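PDB 6MAA: WAP, Kazal, immunoglobulin, Kunitz and NTR domain-containing protein 2 from Mus musculus, which binds myostatin (GDF8) and its propeptide and inhibits GDF8 and GDF11, probably not activin, this chain being its follistatin domain; probably also inhibits serine proteases and metalloproteases. Local coordinates for residues D73-A76 against T82-V85; T58-S61 against T65-N68. All blocks are in the same frame, centred on the assembly; numbering follows the deposited sequence.

Interaction 1: residues D73-A76 against T82-V85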
loop_
_atom_site.group_PDB
_atom_site.type_symbol
_atom_site.label_atom_id
_atom_site.label_comp_id
_atom_site.label_asym_id
_atom_site.label_seq_id
_atom_site.Cartn_x
_atom_site.Cartn_y
_atom_site.Cartn_z
ATOM N N ASP A 73 4.515 -6.478 1.007
ATOM C CA ASP A 73 4.108 -5.201 0.425
ATOM C C ASP A 73 4.368 -4.049 1.385
ATOM O O ASP A 73 4.724 -2.941 0.957
ATOM C CB ASP A 73 2.614 -5.221 0.099
ATOM C CG ASP A 73 2.263 -6.100 -1.082
ATOM O OD1 ASP A 73 3.165 -6.562 -1.808
ATOM O OD2 ASP A 73 1.048 -6.314 -1.283
ATOM N N ALA A 74 4.149 -4.276 2.682
ATOM C CA ALA A 74 4.348 -3.213 3.663
ATOM C C ALA A 74 5.817 -2.829 3.759
ATOM O O ALA A 74 6.148 -1.643 3.871
ATOM C CB ALA A 74 3.795 -3.630 5.027
ATOM N N GLU A 75 6.713 -3.813 3.680
ATOM C CA GLU A 75 8.139 -3.504 3.681
ATOM C C GLU A 75 8.542 -2.771 2.408
ATOM O O GLU A 75 9.324 -1.812 2.461
ATOM C CB GLU A 75 8.961 -4.777 3.864
ATOM C CG GLU A 75 10.465 -4.540 3.926
ATOM C CD GLU A 75 10.930 -3.830 5.200
ATOM O OE1 GLU A 75 12.153 -3.654 5.344
ATOM O OE2 GLU A 75 10.097 -3.447 6.053
ATOM N N ALA A 76 8.018 -3.205 1.258
ATOM C CA ALA A 76 8.280 -2.497 0.008
ATOM C C ALA A 76 7.868 -1.034 0.116
ATOM O O ALA A 76 8.622 -0.135 -0.270
ATOM C CB ALA A 76 7.542 -3.176 -1.143
ATOM N N THR A 82 10.297 -2.006 -4.947
ATOM C CA THR A 82 9.415 -3.054 -5.442
ATOM C C THR A 82 10.001 -4.403 -5.055
ATOM O O THR A 82 11.193 -4.647 -5.267
ATOM C CB THR A 82 9.266 -2.967 -6.963
ATOM O OG1 THR A 82 8.622 -1.737 -7.310
ATOM C CG2 THR A 82 8.434 -4.123 -7.488
ATOM N N LEU A 83 9.168 -5.266 -4.476
ATOM C CA LEU A 83 9.561 -6.613 -4.084
ATOM C C LEU A 83 8.645 -7.609 -4.778
ATOM O O LEU A 83 7.419 -7.497 -4.686
ATOM C CB LEU A 83 9.442 -6.786 -2.562
ATOM C CG LEU A 83 10.409 -5.979 -1.692
ATOM C CD1 LEU A 83 10.104 -6.186 -0.214
ATOM C CD2 LEU A 83 11.843 -6.367 -2.014
ATOM N N SER A 84 9.232 -8.580 -5.469
ATOM C CA SER A 84 8.462 -9.623 -6.130
ATOM C C SER A 84 8.688 -10.966 -5.445
ATOM O O SER A 84 9.700 -11.188 -4.775
ATOM C CB SER A 84 8.811 -9.727 -7.619
ATOM O OG SER A 84 10.206 -9.866 -7.797
ATOM N N VAL A 85 7.726 -11.864 -5.626
ATOM C CA VAL A 85 7.772 -13.183 -5.007
ATOM C C VAL A 85 8.743 -14.071 -5.770
ATOM O O VAL A 85 8.782 -14.060 -7.007
ATOM C CB VAL A 85 6.360 -13.792 -4.971
ATOM C CG1 VAL A 85 6.399 -15.217 -4.433
ATOM C CG2 VAL A 85 5.423 -12.914 -4.142
#
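Leu83 lays its methyl CD1 over one face of the peptide group joining Glu75 to Ala76, above the plane, displaced from the nitrogen toward its N-H side, with CD1 3.9 Å from Ala76 N. At the side of that flat group the same leucine meets the Ala76 methyl: Ala76 CB lies 4.0 Å from Leu83 CG, while the CB of Glu75 borders CD1 more loosely, at 4.5 Å. The branch that reaches the helix is CD1 because the leucine is extended about its second torsion (chi2 176°), which carries this methyl straight on from CA; CD2 is turned off to the side. The contact across the two segments is therefore apolar and small, burying 137 Å² in all, and it works by shape. Alanine suits the helix side, since its single methyl allows the returning chain to come close, with Ala76 CA and Thr82 CA 5.6 Å apart, and leucine suits the other side because its branched end covers both the methyl and the face of the peptide. Thr82 and Ser84, before and after it, direct their CB atoms away from the helix and are exposed, as suits their hydroxyls. Polar bonding between the segments is indirect and runs through the amide of Gln32: its OE1 accepts Leu83 N, its NE2 donates to Asp73 OD1, and its chain also packs on Ala76. In the fold, this is where the chain turns back after helix 69-79 on its way to strand 85-86 in the Kazal module. Leu83 is wedged between that helix, where it also touches Met72, and Tyr66 of strand 65-66, whose ring packs on Glu75 too. It thus packs between the helix and the small three-stranded sheet, while Gln32 ties in the loop preceding strand 34-39.

Interaction 2: residues T58-S61 against T65-N68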
loop_
_atom_site.group_PDB
_atom_site.type_symbol
_atom_site.label_atom_id
_atom_site.label_comp_id
_atom_site.label_asym_id
_atom_site.label_seq_id
_atom_site.Cartn_x
_atom_site.Cartn_y
_atom_site.Cartn_z
ATOM N N THR A 58 6.674 -16.082 2.410
ATOM C CA THR A 58 6.908 -15.581 1.057
ATOM C C THR A 58 8.366 -15.173 0.924
ATOM O O THR A 58 8.804 -14.222 1.577
ATOM C CB THR A 58 5.999 -14.380 0.780
ATOM O OG1 THR A 58 4.626 -14.776 0.895
ATOM C CG2 THR A 58 6.252 -13.828 -0.614
ATOM N N CYS A 59 9.124 -15.889 0.095
ATOM C CA CYS A 59 10.459 -15.434 -0.250
ATOM C C CYS A 59 10.352 -14.350 -1.311
ATOM O O CYS A 59 9.503 -14.422 -2.202
ATOM C CB CYS A 59 11.318 -16.602 -0.746
ATOM S SG CYS A 59 11.742 -17.769 0.576
ATOM N N ALA A 60 11.214 -13.343 -1.213
ATOM C CA ALA A 60 11.105 -12.164 -2.058
ATOM C C ALA A 60 12.409 -11.885 -2.795
ATOM O O ALA A 60 13.471 -12.426 -2.475
ATOM C CB ALA A 60 10.670 -10.937 -1.248
ATOM N N SER A 61 12.309 -10.986 -3.780
ATOM C CA SER A 61 13.417 -10.649 -4.667
ATOM C C SER A 61 14.550 -9.904 -3.971
ATOM O O SER A 61 15.611 -9.731 -4.578
ATOM C CB SER A 61 12.905 -9.831 -5.859
ATOM O OG SER A 61 12.193 -8.680 -5.424
ATOM N N THR A 65 12.609 -13.065 3.543
ATOM C CA THR A 65 11.359 -13.807 3.659
ATOM C C THR A 65 10.367 -13.014 4.507
ATOM O O THR A 65 10.745 -12.377 5.501
ATOM C CB THR A 65 11.605 -15.185 4.287
ATOM O OG1 THR A 65 12.658 -15.848 3.578
ATOM C CG2 THR A 65 10.363 -16.055 4.213
ATOM N N TYR A 66 9.093 -13.064 4.118
ATOM C CA TYR A 66 8.035 -12.303 4.770
ATOM C C TYR A 66 6.923 -13.222 5.258
ATOM O O TYR A 66 6.673 -14.285 4.682
ATOM C CB TYR A 66 7.505 -11.206 3.823
ATOM C CG TYR A 66 8.602 -10.214 3.525
ATOM C CD1 TYR A 66 8.802 -9.111 4.348
ATOM C CD2 TYR A 66 9.492 -10.420 2.471
ATOM C CE1 TYR A 66 9.837 -8.229 4.122
ATOM C CE2 TYR A 66 10.535 -9.543 2.235
ATOM C CZ TYR A 66 10.703 -8.446 3.065
ATOM O OH TYR A 66 11.739 -7.572 2.857
ATOM N N TYR A 67 6.255 -12.795 6.334
ATOM C CA TYR A 67 5.238 -13.630 6.969
ATOM C C TYR A 67 4.090 -13.948 6.010
ATOM O O TYR A 67 3.545 -15.062 6.031
ATOM C CB TYR A 67 4.745 -12.928 8.237
ATOM C CG TYR A 67 3.887 -13.768 9.149
ATOM C CD1 TYR A 67 2.508 -13.833 8.972
ATOM C CD2 TYR A 67 4.449 -14.489 10.204
ATOM C CE1 TYR A 67 1.711 -14.588 9.818
ATOM C CE2 TYR A 67 3.659 -15.254 11.051
ATOM C CZ TYR A 67 2.290 -15.299 10.849
ATOM O OH TYR A 67 1.492 -16.056 11.676
ATOM N N ASN A 68 3.708 -12.986 5.169
ATOM C CA ASN A 68 2.816 -13.209 4.033
ATOM C C ASN A 68 3.045 -12.080 3.032
ATOM O O ASN A 68 3.897 -11.213 3.235
ATOM C CB ASN A 68 1.347 -13.377 4.453
ATOM C CG ASN A 68 0.775 -12.144 5.129
ATOM O OD1 ASN A 68 1.132 -11.014 4.801
ATOM N ND2 ASN A 68 -0.124 -12.365 6.084
#
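Tyr66 swings its ring to the side of its own backbone N, with CG anti to the carbonyl carbon (chi1 -64°), and stands the ring roughly at right angles to that bend (chi2 -88°), which presents the CD2-CE2 edge to Ala60. There Ala60 CB sits 3.8 Å from Tyr66 CE2, near the ring plane, and Thr58 O borders the same ring's edge. On the other face of the sheet Cys59 SG lies 3.7 Å from Thr65 OG1, a plain packing contact beside the disulfide to Cys88. The backbone makes Thr58 and Tyr66 an antiparallel hydrogen-bonded pair: Thr58 N reaches Tyr66 O at 2.9 Å, and Tyr66 N reaches Thr58 O at 2.8 Å. Thr58 O also receives a CA-H...O contact from Thr65 CA, at 3.3 Å. Beta-branched threonines suit these extended strands, and Thr58 OG1 is bonded to Ser56 O, as Tyr66 OH is to Asp62. Beyond the hairpin, Asn68 N-caps the helix, its OD1 accepting Phe71 N while ND2 bonds Glu52 O and Glu54 O. The amide thus uses both ends, which would steady the predicted reactive-bond loop, as in classical Kazal inhibitors.

How the interactions relate
Both contacts belong to the Kazal module and meet where the chain leading to strand 85-86 passes strand 58-60, their centres about 8 Å apart. Interaction 1 is buried and purely apolar across its segments, fixing the chain after helix 69-79 against that helix; interaction 2 is partly buried and bonded through the backbone, forming the hairpin of strands 58-60 and 65-66. The exposed face of that hairpin carries Thr65, whereas Ala60 and Tyr66 face the helix and pack near Leu83. A probable hydrogen bond joins the two where Ser61 N comes within 2.8 Å of Ser84 O. Backbone bonds thus join the strands, while apolar packing, with Gln32 bridging, sets the returning chain against the helix.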